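PDB 4ES8: Epf from Streptococcus pyogenes, which is a cell-surface adhesin that binds to cells through an N-terminal domain containing a carbohydrate-binding module. Local coordinates for residues S84-S98 with S192-F206. Sequence-based numbering, arbitrary orientation. Where two conformers were deposited one is given.
Sequences SIAARYKTSTTAPYS and SKVEKKPQGDLDVEF. With ACT (acetate ion), chain E.
Arg-88 and Asp-203 make a side-on, two-point salt bridge: NE reaches OD1 at 2.7 Å and NH2 reaches OD2 at 2.9 Å, both nearly straight and on syn lone pairs, with the two flat groups 15° from coplanar. A bend at chi3 (-68°) turns the guanidinium alongside the carboxylate. Over one face of the guanidinium lies Asp-201 OD2, a long partner by charge alone, since no N-H points at it, while Asp-201 OD1 takes Lys-90 NZ at 2.8 Å. An acetate, probably from the crystallisation liquor, accepts from both Lys-90 NZ and Arg-88 NH1, and Trp-67 and Tyr-77 add cation-pi contacts to the arginine and lysine respectively.

On the opposite face of the sheet formed by strands 84-89 and 202-206, Tyr-89 points inward. Its OH donates to Ser-192 OG at 2.6 Å and accepts from the backbone N-H of Val-99, while Val-194 CG1 sits over the ring face, 4.0 Å from the centroid, in a CH-pi contact. Antiparallel ladders run from Ile-85/Phe-206 to Tyr-89/Leu-202 and, in the second sheet, through Tyr-97/Val-194. Between them, the 90-93 type I turn rests its Lys-90 carbonyl on Pro-198 CG (3.4 Å), and Lys-197 NZ binds Thr-93 O from above the carbonyl plane.

Two connections between the facing sheets thus close one end of a beta-sandwich together: opposed charges pair on the outer face, whereas the buried tyrosine hydroxyl is satisfied by strands of the opposite sheet, tying the layers through a polar link within apolar packing.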
ATOM      1  N   SER A  84     -14.028  -5.002  12.768  1.00  6.88           N
ATOM      2  CA  SER A  84     -13.806  -6.393  12.365  1.00  7.29           C
ATOM      3  C   SER A  84     -14.640  -6.841  11.196  1.00  8.99           C
ATOM      4  O   SER A  84     -15.646  -6.203  10.840  1.00  9.32           O
ATOM      5  CB  SER A  84     -14.129  -7.318  13.542  1.00  9.40           C
ATOM      6  OG  SER A  84     -15.515  -7.310  13.858  1.00 10.64           O
ATOM      7  N   ILE A  85     -14.239  -7.969  10.603  1.00  5.90           N
ATOM      8  CA  ILE A  85     -14.953  -8.547   9.474  1.00  5.96           C
ATOM      9  C   ILE A  85     -14.840 -10.061   9.623  1.00  8.32           C
ATOM     10  O   ILE A  85     -13.776 -10.563  10.008  1.00  6.47           O
ATOM     11  CB  ILE A  85     -14.401  -7.979   8.144  1.00  8.26           C
ATOM     12  CG1 ILE A  85     -15.318  -8.306   6.978  1.00  8.14           C
ATOM     13  CG2 ILE A  85     -12.920  -8.382   7.864  1.00  8.35           C
ATOM     14  CD1 ILE A  85     -15.001  -7.442   5.764  1.00  8.13           C
ATOM     15  N   ALA A  86     -15.962 -10.769   9.455  1.00  6.69           N
ATOM     16  CA  ALA A  86     -15.982 -12.195   9.753  1.00  6.45           C
ATOM     17  C   ALA A  86     -16.876 -12.987   8.827  1.00  8.57           C
ATOM     18  O   ALA A  86     -17.852 -12.445   8.288  1.00  7.15           O
ATOM     19  CB  ALA A  86     -16.475 -12.393  11.192  1.00  7.86           C
ATOM     20  N   ALA A  87     -16.541 -14.288   8.684  1.00  6.82           N
ATOM     21  CA  ALA A  87     -17.341 -15.241   7.913  1.00  6.44           C
ATOM     22  C   ALA A  87     -17.747 -16.401   8.789  1.00 10.09           C
ATOM     23  O   ALA A  87     -16.994 -16.790   9.699  1.00  8.35           O
ATOM     24  CB  ALA A  87     -16.553 -15.759   6.716  1.00  7.54           C
ATOM     25  N   ARG A  88     -18.925 -16.958   8.504  1.00  6.47           N
ATOM     26  CA  ARG A  88     -19.470 -18.127   9.186  1.00  6.56           C
ATOM     27  C   ARG A  88     -19.867 -19.118   8.125  1.00 10.94           C
ATOM     28  O   ARG A  88     -20.600 -18.752   7.195  1.00 10.08           O
ATOM     29  CB  ARG A  88     -20.676 -17.760  10.064  1.00  9.34           C
ATOM     30  CG  ARG A  88     -21.476 -18.984  10.527  1.00 10.36           C
ATOM     31  CD  ARG A  88     -22.508 -18.629  11.586  1.00  9.64           C
ATOM     32  NE  ARG A  88     -21.856 -18.227  12.820  1.00 10.12           N
ATOM     33  CZ  ARG A  88     -22.485 -17.652  13.838  1.00 15.03           C
ATOM     34  NH1 ARG A  88     -23.808 -17.487  13.805  1.00 13.75           N
ATOM     35  NH2 ARG A  88     -21.811 -17.278  14.913  1.00 11.24           N
ATOM     36  N   TYR A  89     -19.366 -20.346   8.226  1.00  7.27           N
ATOM     37  CA  TYR A  89     -19.734 -21.443   7.305  1.00  6.17           C
ATOM     38  C   TYR A  89     -20.764 -22.341   8.002  1.00 11.41           C
ATOM     39  O   TYR A  89     -20.541 -22.779   9.142  1.00  9.26           O
ATOM     40  CB  TYR A  89     -18.508 -22.259   6.889  1.00  7.04           C
ATOM     41  CG  TYR A  89     -17.486 -21.451   6.133  1.00  7.01           C
ATOM     42  CD1 TYR A  89     -16.519 -20.704   6.806  1.00  8.65           C
ATOM     43  CD2 TYR A  89     -17.508 -21.392   4.740  1.00  7.58           C
ATOM     44  CE1 TYR A  89     -15.585 -19.935   6.112  1.00  7.66           C
ATOM     45  CE2 TYR A  89     -16.572 -20.641   4.039  1.00  8.44           C
ATOM     46  CZ  TYR A  89     -15.611 -19.916   4.728  1.00  9.83           C
ATOM     47  OH  TYR A  89     -14.689 -19.176   4.034  1.00  8.43           O
ATOM     48  N   LYS A  90     -21.914 -22.556   7.358  1.00  9.79           N
ATOM     49  CA  LYS A  90     -22.989 -23.368   7.928  1.00  8.96           C
ATOM     50  C   LYS A  90     -22.872 -24.812   7.491  1.00 11.30           C
ATOM     51  O   LYS A  90     -22.222 -25.111   6.498  1.00 10.63           O
ATOM     52  CB  LYS A  90     -24.375 -22.808   7.504  1.00 10.40           C
ATOM     53  CG  LYS A  90     -24.570 -21.311   7.790  1.00 12.72           C
ATOM     54  CD  LYS A  90     -24.716 -20.998   9.274  1.00 13.29           C
ATOM     55  CE  LYS A  90     -26.041 -21.491   9.838  1.00 13.73           C
ATOM     56  NZ  LYS A  90     -26.179 -21.163  11.297  1.00 15.14           N
ATOM     57  N   THR A  91     -23.592 -25.721   8.179  1.00  8.34           N
ATOM     58  CA  THR A  91     -23.567 -27.134   7.825  1.00  7.33           C
ATOM     59  C   THR A  91     -24.118 -27.387   6.406  1.00 13.45           C
ATOM     60  O   THR A  91     -23.794 -28.420   5.827  1.00 15.98           O
ATOM     61  CB  THR A  91     -24.359 -27.989   8.845  1.00 12.59           C
ATOM     62  OG1 THR A  91     -25.717 -27.578   8.832  1.00 12.61           O
ATOM     63  CG2 THR A  91     -23.812 -27.889  10.251  1.00 12.78           C
ATOM     64  N   SER A  92     -24.965 -26.480   5.876  1.00 11.87           N
ATOM     65  CA  SER A  92     -25.535 -26.671   4.532  1.00 12.40           C
ATOM     66  C   SER A  92     -24.527 -26.321   3.417  1.00 15.35           C
ATOM     67  O   SER A  92     -24.809 -26.578   2.243  1.00 15.03           O
ATOM     68  CB  SER A  92     -26.805 -25.848   4.379  1.00 14.08           C
ATOM     69  OG  SER A  92     -26.545 -24.476   4.594  1.00 15.55           O
ATOM     70  N   THR A  93     -23.350 -25.739   3.774  1.00 10.24           N
ATOM     71  CA  THR A  93     -22.298 -25.407   2.803  1.00  9.32           C
ATOM     72  C   THR A  93     -21.914 -26.631   1.990  1.00 14.47           C
ATOM     73  O   THR A  93     -21.739 -27.706   2.563  1.00 13.52           O
ATOM     74  CB  THR A  93     -21.031 -24.918   3.567  1.00 11.23           C
ATOM     75  OG1 THR A  93     -21.320 -23.709   4.267  1.00 13.33           O
ATOM     76  CG2 THR A  93     -19.835 -24.660   2.646  1.00 14.58           C
ATOM     77  N   THR A  94     -21.748 -26.468   0.664  1.00 10.07           N
ATOM     78  CA  THR A  94     -21.219 -27.524  -0.184  1.00 10.39           C
ATOM     79  C   THR A  94     -19.731 -27.301  -0.275  1.00 14.67           C
ATOM     80  O   THR A  94     -19.296 -26.300  -0.845  1.00 15.27           O
ATOM     81  CB  THR A  94     -21.886 -27.537  -1.569  1.00 17.63           C
ATOM     82  OG1 THR A  94     -23.291 -27.744  -1.408  1.00 17.63           O
ATOM     83  CG2 THR A  94     -21.280 -28.616  -2.506  1.00 17.62           C
ATOM     84  N   ALA A  95     -18.951 -28.222   0.266  1.00 12.42           N
ATOM     85  CA  ALA A  95     -17.513 -28.064   0.290  1.00 11.63           C
ATOM     86  C   ALA A  95     -16.833 -28.751  -0.889  1.00 14.49           C
ATOM     87  O   ALA A  95     -17.368 -29.752  -1.385  1.00 16.65           O
ATOM     88  CB  ALA A  95     -16.962 -28.602   1.607  1.00 13.07           C
ATOM     89  N   PRO A  96     -15.640 -28.280  -1.327  1.00 10.80           N
ATOM     90  CA  PRO A  96     -14.927 -27.079  -0.836  1.00  9.32           C
ATOM     91  C   PRO A  96     -15.652 -25.790  -1.223  1.00 10.15           C
ATOM     92  O   PRO A  96     -16.344 -25.724  -2.247  1.00  8.84           O
ATOM     93  CB  PRO A  96     -13.537 -27.164  -1.501  1.00 11.66           C
ATOM     94  CG  PRO A  96     -13.490 -28.505  -2.219  1.00 18.22           C
ATOM     95  CD  PRO A  96     -14.916 -28.914  -2.446  1.00 13.54           C
ATOM     96  N   TYR A  97     -15.508 -24.775  -0.368  1.00  7.29           N
ATOM     97  CA  TYR A  97     -16.183 -23.495  -0.555  1.00  6.21           C
ATOM     98  C   TYR A  97     -15.369 -22.413   0.120  1.00  9.19           C
ATOM     99  O   TYR A  97     -14.836 -22.644   1.208  1.00  8.74           O
ATOM    100  CB  TYR A  97     -17.581 -23.591   0.050  1.00  7.53           C
ATOM    101  CG  TYR A  97     -18.383 -22.314   0.022  1.00  8.47           C
ATOM    102  CD1 TYR A  97     -19.023 -21.898  -1.140  1.00  9.34           C
ATOM    103  CD2 TYR A  97     -18.592 -21.573   1.184  1.00  9.06           C
ATOM    104  CE1 TYR A  97     -19.817 -20.752  -1.156  1.00 10.12           C
ATOM    105  CE2 TYR A  97     -19.343 -20.404   1.170  1.00  9.29           C
ATOM    106  CZ  TYR A  97     -19.964 -20.003  -0.002  1.00 12.60           C
ATOM    107  OH  TYR A  97     -20.757 -18.881  -0.028  1.00  8.94           O
ATOM    108  N   SER A  98     -15.289 -21.235  -0.505  1.00  6.52           N
ATOM    109  CA  SER A  98     -14.502 -20.163   0.067  1.00  5.66           C
ATOM    110  C   SER A  98     -15.230 -18.835   0.070  1.00  7.15           C
ATOM    111  O   SER A  98     -15.882 -18.497  -0.922  1.00  7.89           O
ATOM    112  CB  SER A  98     -13.188 -20.005  -0.703  1.00  6.51           C
ATOM    113  OG  SER A  98     -12.484 -18.828  -0.331  1.00  6.46           O
ATOM    114  N   SER A 192     -10.826 -17.236   3.224  1.00  5.89           N
ATOM    115  CA  SER A 192     -10.923 -18.439   4.060  1.00  5.44           C
ATOM    116  C   SER A 192     -11.658 -19.508   3.291  1.00  7.95           C
ATOM    117  O   SER A 192     -12.328 -19.217   2.293  1.00  6.30           O
ATOM    118  CB  SER A 192     -11.610 -18.140   5.392  1.00  7.37           C
ATOM    119  OG  SER A 192     -12.923 -17.628   5.238  1.00  7.76           O
ATOM    120  N   LYS A 193     -11.518 -20.760   3.731  1.00  6.84           N
ATOM    121  CA  LYS A 193     -12.229 -21.820   3.054  1.00  7.17           C
ATOM    122  C   LYS A 193     -12.431 -23.010   3.959  1.00  9.63           C
ATOM    123  O   LYS A 193     -11.728 -23.161   4.965  1.00  9.04           O
ATOM    124  CB  LYS A 193     -11.519 -22.221   1.751  1.00 10.16           C
ATOM    125  CG  LYS A 193     -10.313 -23.113   1.909  1.00 11.82           C
ATOM    126  CD  LYS A 193      -9.925 -23.692   0.536  1.00 15.16           C
ATOM    127  CE  LYS A 193      -8.561 -24.305   0.497  1.00 27.30           C
ATOM    128  NZ  LYS A 193      -8.195 -24.706  -0.890  1.00 27.78           N
ATOM    129  N   VAL A 194     -13.406 -23.850   3.578  1.00  7.52           N
ATOM    130  CA  VAL A 194     -13.638 -25.154   4.200  1.00  7.29           C
ATOM    131  C   VAL A 194     -13.404 -26.191   3.111  1.00 10.94           C
ATOM    132  O   VAL A 194     -13.812 -25.975   1.965  1.00  9.31           O
ATOM    133  CB  VAL A 194     -15.034 -25.294   4.879  1.00 10.40           C
ATOM    134  CG1 VAL A 194     -15.118 -24.388   6.107  1.00  9.97           C
ATOM    135  CG2 VAL A 194     -16.201 -25.014   3.924  1.00  9.89           C
ATOM    136  N   GLU A 195     -12.771 -27.318   3.466  1.00  9.64           N
ATOM    137  CA  GLU A 195     -12.518 -28.430   2.540  1.00 10.71           C
ATOM    138  C   GLU A 195     -13.566 -29.498   2.670  1.00 16.41           C
ATOM    139  O   GLU A 195     -13.747 -30.281   1.739  1.00 16.30           O
ATOM    140  CB  GLU A 195     -11.141 -29.073   2.799  1.00 12.57           C
ATOM    141  CG  GLU A 195      -9.975 -28.133   2.587  1.00 21.87           C
ATOM    142  CD  GLU A 195      -9.378 -28.113   1.200  1.00 42.79           C
ATOM    143  OE1 GLU A 195     -10.077 -28.483   0.226  1.00 39.85           O
ATOM    144  OE2 GLU A 195      -8.198 -27.715   1.088  1.00 32.37           O
ATOM    145  N   LYS A 196     -14.206 -29.600   3.849  1.00 13.91           N
ATOM    146  CA  LYS A 196     -15.219 -30.616   4.049  1.00 15.11           C
ATOM    147  C   LYS A 196     -16.455 -29.959   4.639  1.00 14.55           C
ATOM    148  O   LYS A 196     -16.386 -28.846   5.160  1.00 12.75           O
ATOM    149  CB  LYS A 196     -14.702 -31.806   4.876  1.00 19.44           C
ATOM    150  CG  LYS A 196     -14.376 -31.542   6.322  1.00 34.36           C
ATOM    151  CD  LYS A 196     -14.120 -32.876   7.024  1.00 42.57           C
ATOM    152  CE  LYS A 196     -13.275 -32.708   8.256  1.00 56.18           C
ATOM    153  NZ  LYS A 196     -12.716 -33.999   8.738  1.00 66.58           N
ATOM    154  N   LYS A 197     -17.598 -30.613   4.483  1.00 11.74           N
ATOM    155  CA  LYS A 197     -18.859 -30.084   4.954  1.00  9.57           C
ATOM    156  C   LYS A 197     -18.805 -29.835   6.475  1.00 11.62           C
ATOM    157  O   LYS A 197     -18.478 -30.751   7.233  1.00 11.35           O
ATOM    158  CB  LYS A 197     -19.990 -31.049   4.593  1.00 12.04           C
ATOM    159  CG  LYS A 197     -21.353 -30.400   4.589  1.00 23.66           C
ATOM    160  CD  LYS A 197     -22.376 -31.230   3.774  1.00 30.04           C
ATOM    161  CE  LYS A 197     -23.507 -30.382   3.239  1.00 37.88           C
ATOM    162  NZ  LYS A 197     -23.384 -30.173   1.769  1.00 47.36           N
ATOM    163  N   PRO A 198     -19.106 -28.609   6.922  1.00  9.27           N
ATOM    164  CA  PRO A 198     -19.139 -28.343   8.383  1.00  8.88           C
ATOM    165  C   PRO A 198     -20.183 -29.186   9.113  1.00 11.56           C
ATOM    166  O   PRO A 198     -21.246 -29.523   8.567  1.00 10.57           O
ATOM    167  CB  PRO A 198     -19.556 -26.867   8.458  1.00 10.37           C
ATOM    168  CG  PRO A 198     -19.113 -26.288   7.119  1.00 13.28           C
ATOM    169  CD  PRO A 198     -19.482 -27.399   6.154  1.00 10.67           C
ATOM    170  N   GLN A 199     -19.893 -29.481  10.390  1.00  9.55           N
ATOM    171  CA  GLN A 199     -20.820 -30.205  11.263  1.00  9.58           C
ATOM    172  C   GLN A 199     -21.420 -29.252  12.312  1.00 11.45           C
ATOM    173  O   GLN A 199     -22.282 -29.640  13.116  1.00 10.90           O
ATOM    174  CB  GLN A 199     -20.112 -31.386  11.927  1.00 11.17           C
ATOM    175  CG  GLN A 199     -19.688 -32.464  10.919  1.00 11.76           C
ATOM    176  CD  GLN A 199     -20.860 -33.257  10.373  1.00 24.15           C
ATOM    177  OE1 GLN A 199     -21.912 -33.393  11.011  1.00 20.30           O
ATOM    178  NE2 GLN A 199     -20.679 -33.860   9.202  1.00 19.83           N
ATOM    179  N   GLY A 200     -20.986 -27.987  12.267  1.00  9.76           N
ATOM    180  CA  GLY A 200     -21.543 -26.907  13.081  1.00  9.19           C
ATOM    181  C   GLY A 200     -21.101 -25.575  12.505  1.00 10.52           C
ATOM    182  O   GLY A 200     -20.335 -25.558  11.541  1.00 10.98           O
ATOM    183  N   ASP A 201     -21.571 -24.462  13.080  1.00  7.59           N
ATOM    184  CA  ASP A 201     -21.149 -23.134  12.608  1.00  7.13           C
ATOM    185  C   ASP A 201     -19.645 -22.982  12.744  1.00  9.90           C
ATOM    186  O   ASP A 201     -19.106 -23.208  13.834  1.00 10.30           O
ATOM    187  CB  ASP A 201     -21.826 -22.019  13.412  1.00  8.37           C
ATOM    188  CG  ASP A 201     -23.311 -21.878  13.209  1.00 13.55           C
ATOM    189  OD1 ASP A 201     -23.832 -22.430  12.211  1.00 11.67           O
ATOM    190  OD2 ASP A 201     -23.949 -21.199  14.037  1.00 17.88           O
ATOM    191  N   LEU A 202     -18.970 -22.608  11.648  1.00  7.37           N
ATOM    192  CA  LEU A 202     -17.521 -22.403  11.703  1.00  6.21           C
ATOM    193  C   LEU A 202     -17.233 -20.935  11.433  1.00  8.36           C
ATOM    194  O   LEU A 202     -17.485 -20.465  10.315  1.00  7.69           O
ATOM    195  CB  LEU A 202     -16.788 -23.292  10.678  1.00  6.18           C
ATOM    196  CG  LEU A 202     -17.048 -24.802  10.751  1.00  8.95           C
ATOM    197  CD1 LEU A 202     -16.153 -25.533   9.757  1.00  7.32           C
ATOM    198  CD2 LEU A 202     -16.820 -25.375  12.195  1.00  9.90           C
ATOM    199  N   ASP A 203     -16.680 -20.215  12.433  1.00  6.83           N
ATOM    200  CA  ASP A 203     -16.414 -18.792  12.289  1.00  5.42           C
ATOM    201  C   ASP A 203     -14.948 -18.430  12.149  1.00  8.02           C
ATOM    202  O   ASP A 203     -14.095 -19.048  12.760  1.00  7.82           O
ATOM    203  CB  ASP A 203     -16.959 -18.014  13.496  1.00  5.35           C
ATOM    204  CG  ASP A 203     -18.452 -18.118  13.704  1.00  8.82           C
ATOM    205  OD1 ASP A 203     -19.145 -18.617  12.788  1.00 10.04           O
ATOM    206  OD2 ASP A 203     -18.926 -17.699  14.782  1.00 14.36           O
ATOM    207  N   VAL A 204     -14.670 -17.381  11.366  1.00  7.03           N
ATOM    208  CA  VAL A 204     -13.309 -16.847  11.192  1.00  6.03           C
ATOM    209  C   VAL A 204     -13.430 -15.333  11.242  1.00  8.07           C
ATOM    210  O   VAL A 204     -14.334 -14.785  10.603  1.00  6.63           O
ATOM    211  CB  VAL A 204     -12.576 -17.377   9.924  1.00  8.22           C
ATOM    212  CG1 VAL A 204     -13.366 -17.102   8.626  1.00  8.38           C
ATOM    213  CG2 VAL A 204     -11.148 -16.815   9.843  1.00  8.24           C
ATOM    214  N   GLU A 205     -12.551 -14.665  11.999  1.00  6.26           N
ATOM    215  CA  GLU A 205     -12.619 -13.218  12.181  0.50  5.71           C
ATOM    216  C   GLU A 205     -11.269 -12.556  11.949  1.00  8.53           C
ATOM    217  O   GLU A 205     -10.239 -13.108  12.346  1.00  8.74           O
ATOM    218  CB  GLU A 205     -13.106 -12.914  13.615  0.50  6.49           C
ATOM    219  CG  GLU A 205     -13.250 -11.440  13.954  0.50  9.12           C
ATOM    220  CD  GLU A 205     -13.527 -11.222  15.424  0.50 19.53           C
ATOM    221  OE1 GLU A 205     -12.572 -11.333  16.226  0.50 12.30           O
ATOM    222  OE2 GLU A 205     -14.698 -10.947  15.776  0.50 16.92           O
ATOM    223  N   PHE A 206     -11.297 -11.353  11.352  1.00  5.62           N
ATOM    224  CA  PHE A 206     -10.127 -10.523  11.109  1.00  5.49           C
ATOM    225  C   PHE A 206     -10.413  -9.149  11.660  1.00  8.31           C
ATOM    226  O   PHE A 206     -11.555  -8.687  11.535  1.00  7.90           O
ATOM    227  CB  PHE A 206      -9.828 -10.414   9.601  1.00  7.10           C
ATOM    228  CG  PHE A 206      -9.957 -11.720   8.860  1.00  7.88           C
ATOM    229  CD1 PHE A 206      -8.867 -12.581   8.741  1.00  9.04           C
ATOM    230  CD2 PHE A 206     -11.170 -12.084   8.264  1.00  7.02           C
ATOM    231  CE1 PHE A 206      -8.979 -13.777   8.021  1.00  8.07           C
ATOM    232  CE2 PHE A 206     -11.279 -13.277   7.528  1.00  7.66           C
ATOM    233  CZ  PHE A 206     -10.178 -14.113   7.405  1.00  6.87           C
TER
HETATM  234  C   ACT E 503     -26.988 -17.674  11.875  1.00 26.59           C
HETATM  235  O   ACT E 503     -28.091 -18.064  11.433  1.00 27.59           O
HETATM  236  OXT ACT E 503     -26.053 -18.483  12.082  1.00 23.21           O
HETATM  237  CH3 ACT E 503     -26.880 -16.214  12.291  1.00 26.30           C
HETATM  238  O   HOH W   1     -16.623  -8.976  15.773  1.00 23.62           O
HETATM  239  O   HOH W   2     -24.551 -24.641  10.754  1.00 13.06           O
HETATM  240  O   HOH W   3     -23.075 -31.121   7.132  1.00 20.67           O